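Local coordinates for 3-hydroxy-3-methylglutaryl-CoA lyase (Acinetobacter baumannii, PDB 6NDS), which belongs to the HMGL-like family of TIM-barrel enzymes and holds a zinc ion and coenzyme A at one end of its barrel, at residues P23-P31 / G243-A251; A104-S114 / T144-T152. All coordinates share one frame; numbering follows the deposited sequence.

Contact 1 (P23-P31 / G243-A251); sequences PRDGLQIEP and GGLGGCPFA. With ZN (zinc ion), chain H; COA (coenzyme A), chain B.
G26 and G246 bring their backbones together, with G26 CA 3.6 Å from G246 CA, and this glycine pair belongs to the tight part of the contact. The bare CA of G26 lets CB of L245 pack directly on it. G246 CA makes a CA-H...O contact of 3.2 Å with D25 O. Water 2 ties the two segments together, donating to G26 O and E30 OE1 and accepting from G246 N; H294 takes the other carboxylate oxygen of E30. Next along the loop, G247 is bonded through both its backbone N and its backbone O. Its N reaches D25 OD1 at 3.3 Å, from above the carboxylate plane, and its O receives Q28 NE2 at 2.9 Å in a nearly straight bond (173°) that lies in the amide plane of Q28. I29 packs tightly here too, its CB 3.3 Å from G247 O. Helix 22-28 follows the first strand of the TIM barrel and the loop 243-251 follows the last, so the contact lies where these two strands, neighbours in the barrel, close it, beside the metal. There D25 OD2 binds the zinc ion at 2.1 Å, together with H215 and H217, and N257 donates to the same oxygen; OD1 is held by G247 and by zinc-bound water 1. R24 passes NH1 to Q28 OE1, in its guanidinium plane, and is salt-bridged to E55. The loose side is at P249, exposed and poorly ordered. The I29 torsion (chi1 -162°) swings CG1 beside the carbonyl carbon, toward P249 CG, which it meets at 4.1 Å. C248 SG and Q28 OE1 both approach C3P of coenzyme A, SG at 3.7 Å.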
# COMPACT_ATOMS: atom_id res chain seq x y z
N PRO A 23 -14.03 -15.10 3.16
CA PRO A 23 -14.55 -16.46 2.93
C PRO A 23 -14.96 -16.70 1.50
O PRO A 23 -15.12 -17.86 1.12
CB PRO A 23 -15.76 -16.56 3.87
CG PRO A 23 -15.49 -15.50 4.94
CD PRO A 23 -14.86 -14.38 4.16
N ARG A 24 -15.16 -15.64 0.71
CA ARG A 24 -15.57 -15.77 -0.68
C ARG A 24 -14.41 -15.35 -1.60
O ARG A 24 -13.78 -16.20 -2.23
CB ARG A 24 -16.83 -14.94 -0.93
CG ARG A 24 -17.58 -15.23 -2.24
CD ARG A 24 -16.89 -14.63 -3.47
NE ARG A 24 -16.84 -13.16 -3.43
CZ ARG A 24 -16.20 -12.42 -4.32
NH1 ARG A 24 -15.55 -13.00 -5.33
NH2 ARG A 24 -16.22 -11.10 -4.23
N ASP A 25 -14.11 -14.05 -1.67
CA ASP A 25 -13.03 -13.59 -2.55
C ASP A 25 -11.70 -14.19 -2.12
O ASP A 25 -10.88 -14.57 -2.97
CB ASP A 25 -12.97 -12.07 -2.52
CG ASP A 25 -12.53 -11.47 -3.84
OD1 ASP A 25 -11.84 -12.15 -4.64
OD2 ASP A 25 -12.88 -10.30 -4.09
N GLY A 26 -11.48 -14.31 -0.81
CA GLY A 26 -10.22 -14.82 -0.33
C GLY A 26 -10.00 -16.27 -0.70
O GLY A 26 -8.92 -16.65 -1.16
N LEU A 27 -11.02 -17.11 -0.52
CA LEU A 27 -10.82 -18.54 -0.68
C LEU A 27 -11.03 -19.02 -2.11
O LEU A 27 -10.54 -20.10 -2.45
CB LEU A 27 -11.77 -19.30 0.25
CG LEU A 27 -11.53 -19.03 1.74
CD1 LEU A 27 -12.39 -19.98 2.54
CD2 LEU A 27 -10.07 -19.20 2.11
N GLN A 28 -11.71 -18.25 -2.96
CA GLN A 28 -12.04 -18.79 -4.28
C GLN A 28 -10.79 -19.07 -5.11
O GLN A 28 -10.79 -19.98 -5.94
CB GLN A 28 -12.98 -17.84 -5.02
CG GLN A 28 -12.36 -16.53 -5.36
CD GLN A 28 -13.34 -15.54 -5.97
OE1 GLN A 28 -14.56 -15.73 -5.91
NE2 GLN A 28 -12.80 -14.49 -6.57
N ILE A 29 -9.71 -18.32 -4.87
CA ILE A 29 -8.47 -18.42 -5.65
C ILE A 29 -7.34 -19.09 -4.88
O ILE A 29 -6.27 -19.35 -5.47
CB ILE A 29 -8.03 -17.03 -6.15
CG1 ILE A 29 -7.04 -17.15 -7.30
CG2 ILE A 29 -7.46 -16.22 -4.99
CD1 ILE A 29 -6.69 -15.82 -7.95
N GLU A 30 -7.53 -19.39 -3.59
CA GLU A 30 -6.51 -20.09 -2.82
C GLU A 30 -6.17 -21.42 -3.48
O GLU A 30 -7.07 -22.14 -3.90
CB GLU A 30 -6.99 -20.35 -1.39
CG GLU A 30 -6.64 -19.28 -0.40
CD GLU A 30 -5.15 -19.05 -0.30
OE1 GLU A 30 -4.73 -17.89 -0.49
OE2 GLU A 30 -4.41 -20.02 -0.06
N PRO A 31 -4.89 -21.77 -3.56
CA PRO A 31 -4.53 -23.04 -4.22
C PRO A 31 -5.09 -24.26 -3.54
O PRO A 31 -5.47 -25.23 -4.21
CB PRO A 31 -2.99 -23.03 -4.18
CG PRO A 31 -2.62 -21.61 -3.96
CD PRO A 31 -3.70 -21.00 -3.15
N GLY A 243 -6.14 -10.71 6.11
CA GLY A 243 -4.81 -11.06 5.66
C GLY A 243 -4.47 -10.62 4.25
O GLY A 243 -3.38 -10.96 3.76
N GLY A 244 -5.36 -9.92 3.55
CA GLY A 244 -5.08 -9.60 2.17
C GLY A 244 -5.22 -10.76 1.21
O GLY A 244 -4.62 -10.75 0.12
N LEU A 245 -5.99 -11.78 1.58
CA LEU A 245 -6.31 -12.85 0.66
C LEU A 245 -7.09 -12.30 -0.53
O LEU A 245 -7.57 -11.16 -0.51
CB LEU A 245 -7.14 -13.92 1.37
CG LEU A 245 -6.46 -14.62 2.55
CD1 LEU A 245 -7.43 -15.57 3.27
CD2 LEU A 245 -5.24 -15.37 2.06
N GLY A 246 -7.17 -13.09 -1.60
CA GLY A 246 -8.20 -12.87 -2.61
C GLY A 246 -7.67 -12.77 -4.03
O GLY A 246 -6.47 -12.88 -4.29
N GLY A 247 -8.61 -12.58 -4.96
CA GLY A 247 -8.34 -12.54 -6.39
C GLY A 247 -9.35 -13.42 -7.11
O GLY A 247 -9.90 -14.37 -6.55
N CYS A 248 -9.62 -13.08 -8.40
CA CYS A 248 -10.52 -13.89 -9.22
C CYS A 248 -9.72 -14.78 -10.15
O CYS A 248 -8.80 -14.29 -10.83
CB CYS A 248 -11.46 -13.00 -10.04
SG CYS A 248 -12.49 -13.88 -11.27
N PRO A 249 -10.02 -16.08 -10.20
CA PRO A 249 -9.23 -16.99 -11.05
C PRO A 249 -9.39 -16.73 -12.54
O PRO A 249 -8.54 -17.19 -13.32
CB PRO A 249 -9.75 -18.38 -10.67
CG PRO A 249 -10.47 -18.19 -9.36
CD PRO A 249 -11.03 -16.80 -9.42
N PHE A 250 -10.43 -16.03 -12.96
CA PHE A 250 -10.69 -15.78 -14.37
C PHE A 250 -10.33 -14.36 -14.80
O PHE A 250 -10.52 -14.01 -15.97
CB PHE A 250 -12.15 -16.10 -14.70
CG PHE A 250 -12.53 -17.52 -14.39
CD1 PHE A 250 -12.07 -18.56 -15.19
CD2 PHE A 250 -13.31 -17.83 -13.29
CE1 PHE A 250 -12.40 -19.87 -14.91
CE2 PHE A 250 -13.64 -19.15 -13.00
CZ PHE A 250 -13.18 -20.17 -13.81
N ALA A 251 -9.82 -13.54 -13.88
CA ALA A 251 -9.21 -12.26 -14.23
C ALA A 251 -7.70 -12.43 -14.16
O ALA A 251 -7.15 -12.51 -13.05
CB ALA A 251 -9.69 -11.16 -13.28
ZN ZN H . -12.95 -9.10 -5.78
N1A COA B . -24.51 -22.91 -9.34
C2A COA B . -24.31 -24.21 -9.59
N3A COA B . -24.49 -24.90 -10.72
C4A COA B . -24.94 -24.09 -11.69
C5A COA B . -25.19 -22.74 -11.60
C6A COA B . -24.96 -22.12 -10.36
N6A COA B . -25.16 -20.83 -10.12
N7A COA B . -25.65 -22.25 -12.82
C8A COA B . -25.66 -23.30 -13.61
N9A COA B . -25.24 -24.44 -12.98
C1B COA B . -25.16 -25.79 -13.54
C2B COA B . -26.47 -26.32 -14.12
O2B COA B . -27.39 -26.81 -13.16
C3B COA B . -25.93 -27.38 -15.08
O3B COA B . -25.42 -28.49 -14.35
P3B COA B . -25.31 -29.79 -15.31
O7A COA B . -23.99 -29.70 -16.07
O8A COA B . -26.50 -29.72 -16.24
O9A COA B . -25.37 -31.00 -14.40
C4B COA B . -24.83 -26.56 -15.72
O4B COA B . -24.25 -25.81 -14.62
C5B COA B . -25.39 -25.57 -16.71
O5B COA B . -24.31 -24.85 -17.33
P1A COA B . -24.68 -23.46 -18.02
O1A COA B . -25.99 -22.95 -17.50
O2A COA B . -24.45 -23.55 -19.49
O3A COA B . -23.53 -22.57 -17.36
P2A COA B . -21.95 -22.51 -17.60
O4A COA B . -21.69 -21.82 -18.89
O5A COA B . -21.35 -23.86 -17.37
O6A COA B . -21.52 -21.58 -16.37
CBP COA B . -21.93 -19.85 -14.77
CCP COA B . -22.14 -20.27 -16.22
CDP COA B . -22.39 -18.40 -14.57
CEP COA B . -22.76 -20.76 -13.86
CAP COA B . -20.44 -19.99 -14.46
OAP COA B . -19.69 -19.31 -15.45
C9P COA B . -20.05 -19.45 -13.09
O9P COA B . -20.38 -20.03 -12.07
N8P COA B . -19.34 -18.33 -13.09
C7P COA B . -18.99 -17.61 -11.87
C6P COA B . -17.51 -17.69 -11.59
C5P COA B . -17.12 -16.82 -10.41
O5P COA B . -17.73 -16.88 -9.35
N4P COA B . -16.08 -16.00 -10.60
C3P COA B . -15.45 -15.22 -9.54
C2P COA B . -16.41 -14.27 -8.87
S1P COA B . -17.26 -13.21 -10.07
O HOH W 1 -12.21 -10.83 -6.95
O HOH W 2 -6.37 -15.92 -1.52

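Contact 2 (A104-S114 / T144-T152); sequences ANELNLVLSAS and TQFNGTVAT
L107 and F146 lie side by side and point the same way, L107 CB 4.0 Å from F146 CD1, on the face of the sheet that the barrel's helices cover. These are neighbouring parallel strands of the TIM barrel, 106-112 and 145-151, their axes 23° apart and joined through helices 115-122 and 126-140. L109 and L111 continue this apolar face against helix 126-140, while V150 packs on helix 164-176 and, through CG1, on A113 CB. The parallel strands exchange backbone bonds, donors alternating between them, from L107 N to Q145 O as far as A113 N to A151 O; the one from L111 N to T149 O is weak.

The opposite face is more polar, though V110 CG2 packs there against T149 CB. With CG anti to the backbone N (chi1 179°), N108 carries OD1 to the other strand, where two donors hold it: T149 OG1 on a lone pair in the carbonyl plane at 2.7 Å, and N147 ND2 from well above that plane at 3.1 Å. E55 fixes the amide nitrogen of N108, and T183 that of N147. Nearer the strand starts, E106 OE2 accepts Q145 NE2 on its anti side at 2.9 Å and pairs with R53. Water 3 bridges E106 OE1 to N147 OD1. At the other end, T152 OG1 donates to A151 O at 2.8 Å and accepts from S114 N at 3.1 Å.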
# COMPACT_ATOMS: atom_id res chain seq x y z
N ALA A 104 -29.25 -17.35 2.74
CA ALA A 104 -28.41 -16.16 2.65
C ALA A 104 -29.26 -14.93 2.96
O ALA A 104 -30.43 -14.85 2.56
CB ALA A 104 -27.79 -16.05 1.25
N ASN A 105 -28.70 -14.00 3.73
CA ASN A 105 -29.47 -12.81 4.10
C ASN A 105 -29.55 -11.82 2.95
O ASN A 105 -30.48 -11.00 2.90
CB ASN A 105 -28.85 -12.08 5.29
CG ASN A 105 -28.78 -12.93 6.56
OD1 ASN A 105 -27.81 -12.83 7.31
ND2 ASN A 105 -29.81 -13.75 6.81
N GLU A 106 -28.56 -11.85 2.06
CA GLU A 106 -28.47 -10.90 0.96
C GLU A 106 -27.82 -11.60 -0.22
O GLU A 106 -26.86 -12.36 -0.05
CB GLU A 106 -27.67 -9.67 1.38
CG GLU A 106 -27.55 -8.57 0.33
CD GLU A 106 -27.03 -7.26 0.95
OE1 GLU A 106 -25.80 -7.01 0.88
OE2 GLU A 106 -27.84 -6.51 1.52
N LEU A 107 -28.36 -11.35 -1.40
CA LEU A 107 -27.84 -11.90 -2.64
C LEU A 107 -27.07 -10.81 -3.37
O LEU A 107 -27.65 -9.77 -3.72
CB LEU A 107 -28.97 -12.44 -3.51
CG LEU A 107 -29.45 -13.87 -3.23
CD1 LEU A 107 -29.77 -14.13 -1.78
CD2 LEU A 107 -30.65 -14.19 -4.13
N ASN A 108 -25.78 -11.04 -3.60
CA ASN A 108 -24.90 -10.11 -4.30
C ASN A 108 -24.80 -10.55 -5.76
O ASN A 108 -24.07 -11.49 -6.09
CB ASN A 108 -23.52 -10.06 -3.64
CG ASN A 108 -22.58 -9.12 -4.35
OD1 ASN A 108 -23.01 -8.20 -5.04
ND2 ASN A 108 -21.27 -9.35 -4.17
N LEU A 109 -25.54 -9.86 -6.62
CA LEU A 109 -25.51 -10.12 -8.06
C LEU A 109 -24.27 -9.48 -8.66
O LEU A 109 -23.91 -8.36 -8.30
CB LEU A 109 -26.76 -9.54 -8.74
CG LEU A 109 -28.12 -9.62 -8.05
CD1 LEU A 109 -29.23 -9.18 -9.00
CD2 LEU A 109 -28.41 -11.00 -7.54
N VAL A 110 -23.61 -10.19 -9.59
CA VAL A 110 -22.36 -9.70 -10.14
C VAL A 110 -22.36 -9.82 -11.66
O VAL A 110 -22.65 -10.88 -12.21
CB VAL A 110 -21.14 -10.45 -9.56
CG1 VAL A 110 -19.84 -9.95 -10.21
CG2 VAL A 110 -21.08 -10.29 -8.05
N LEU A 111 -21.99 -8.73 -12.34
CA LEU A 111 -21.57 -8.78 -13.73
C LEU A 111 -20.41 -7.81 -13.91
O LEU A 111 -20.12 -6.99 -13.03
CB LEU A 111 -22.73 -8.48 -14.70
CG LEU A 111 -22.96 -7.03 -15.15
CD1 LEU A 111 -24.00 -7.00 -16.27
CD2 LEU A 111 -23.38 -6.13 -13.99
N SER A 112 -19.70 -7.92 -15.04
CA SER A 112 -18.57 -7.05 -15.33
C SER A 112 -18.95 -5.97 -16.33
O SER A 112 -19.72 -6.21 -17.26
CB SER A 112 -17.38 -7.85 -15.87
OG SER A 112 -17.01 -8.87 -14.96
N ALA A 113 -18.39 -4.76 -16.16
CA ALA A 113 -18.59 -3.71 -17.15
C ALA A 113 -17.90 -4.05 -18.47
O ALA A 113 -18.27 -3.51 -19.51
CB ALA A 113 -18.06 -2.37 -16.63
N SER A 114 -16.88 -4.90 -18.42
CA SER A 114 -16.18 -5.37 -19.60
C SER A 114 -16.92 -6.56 -20.18
O SER A 114 -17.10 -7.57 -19.49
CB SER A 114 -14.75 -5.76 -19.25
OG SER A 114 -14.21 -6.63 -20.23
N THR A 144 -36.04 -11.75 -0.16
CA THR A 144 -34.64 -11.56 0.21
C THR A 144 -34.27 -10.13 -0.16
O THR A 144 -35.12 -9.35 -0.59
CB THR A 144 -33.74 -12.59 -0.49
OG1 THR A 144 -32.42 -12.52 0.06
CG2 THR A 144 -33.68 -12.32 -1.99
N GLN A 145 -33.00 -9.78 0.03
CA GLN A 145 -32.53 -8.46 -0.37
C GLN A 145 -31.31 -8.61 -1.27
O GLN A 145 -30.66 -9.66 -1.31
CB GLN A 145 -32.21 -7.57 0.84
CG GLN A 145 -31.15 -8.08 1.76
CD GLN A 145 -31.15 -7.32 3.07
OE1 GLN A 145 -32.18 -7.22 3.73
NE2 GLN A 145 -30.01 -6.76 3.45
N PHE A 146 -31.03 -7.55 -2.03
CA PHE A 146 -30.13 -7.62 -3.17
C PHE A 146 -29.06 -6.54 -3.10
O PHE A 146 -29.29 -5.45 -2.55
CB PHE A 146 -30.87 -7.45 -4.51
CG PHE A 146 -31.95 -8.47 -4.75
CD1 PHE A 146 -31.64 -9.79 -4.99
CD2 PHE A 146 -33.28 -8.08 -4.76
CE1 PHE A 146 -32.63 -10.72 -5.21
CE2 PHE A 146 -34.29 -9.02 -5.00
CZ PHE A 146 -33.95 -10.34 -5.22
N ASN A 147 -27.90 -6.88 -3.63
CA ASN A 147 -26.82 -5.95 -3.93
C ASN A 147 -26.43 -6.15 -5.39
O ASN A 147 -26.41 -7.28 -5.86
CB ASN A 147 -25.61 -6.22 -3.02
CG ASN A 147 -24.54 -5.14 -3.12
OD1 ASN A 147 -24.65 -4.10 -2.47
ND2 ASN A 147 -23.50 -5.38 -3.94
N GLY A 148 -26.16 -5.05 -6.10
CA GLY A 148 -25.72 -5.17 -7.48
C GLY A 148 -24.27 -4.75 -7.63
O GLY A 148 -23.92 -3.60 -7.34
N THR A 149 -23.41 -5.66 -8.08
CA THR A 149 -21.99 -5.37 -8.28
C THR A 149 -21.68 -5.13 -9.74
O THR A 149 -22.15 -5.86 -10.63
CB THR A 149 -21.12 -6.52 -7.77
OG1 THR A 149 -21.24 -6.63 -6.34
CG2 THR A 149 -19.64 -6.29 -8.11
N VAL A 150 -20.89 -4.10 -10.00
CA VAL A 150 -20.30 -3.87 -11.31
C VAL A 150 -18.81 -4.14 -11.17
O VAL A 150 -18.08 -3.34 -10.56
CB VAL A 150 -20.55 -2.45 -11.82
CG1 VAL A 150 -20.03 -2.31 -13.25
CG2 VAL A 150 -22.03 -2.10 -11.73
N ALA A 151 -18.35 -5.28 -11.70
CA ALA A 151 -16.94 -5.61 -11.73
C ALA A 151 -16.24 -4.87 -12.88
O ALA A 151 -16.88 -4.29 -13.76
CB ALA A 151 -16.73 -7.12 -11.86
N THR A 152 -14.90 -4.89 -12.86
CA THR A 152 -14.03 -4.14 -13.77
C THR A 152 -14.52 -2.70 -13.97
O THR A 152 -14.45 -2.16 -15.08
CB THR A 152 -13.87 -4.86 -15.12
OG1 THR A 152 -15.11 -4.94 -15.83
CG2 THR A 152 -13.33 -6.28 -14.92
O HOH W 3 -25.65 -4.25 0.13
O HOH W 4 -29.65 -4.95 0.23
O HOH W 5 -19.11 -7.54 -4.77

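Both contacts belong to one barrel: contact 2 is a strand-to-strand seam in its wall, whereas contact 1 joins segments that follow the first and last strands. In sequence, 104-114 and 144-152 fall between the two halves of contact 1. The centres of the two contacts lie about 17 Å apart and their nearest atoms about 5 Å, without touching. E55 provides an indirect tie, binding R24 of contact 1 through OE1 and N108 of contact 2 through OE2. Coenzyme A approaches both: C248 meets C3P, near its sulfur end, and the V110 side chain is about 4 Å from it. A bound citric acid, probably from crystallisation, lies about 3 Å from the side chains of D25 and A151.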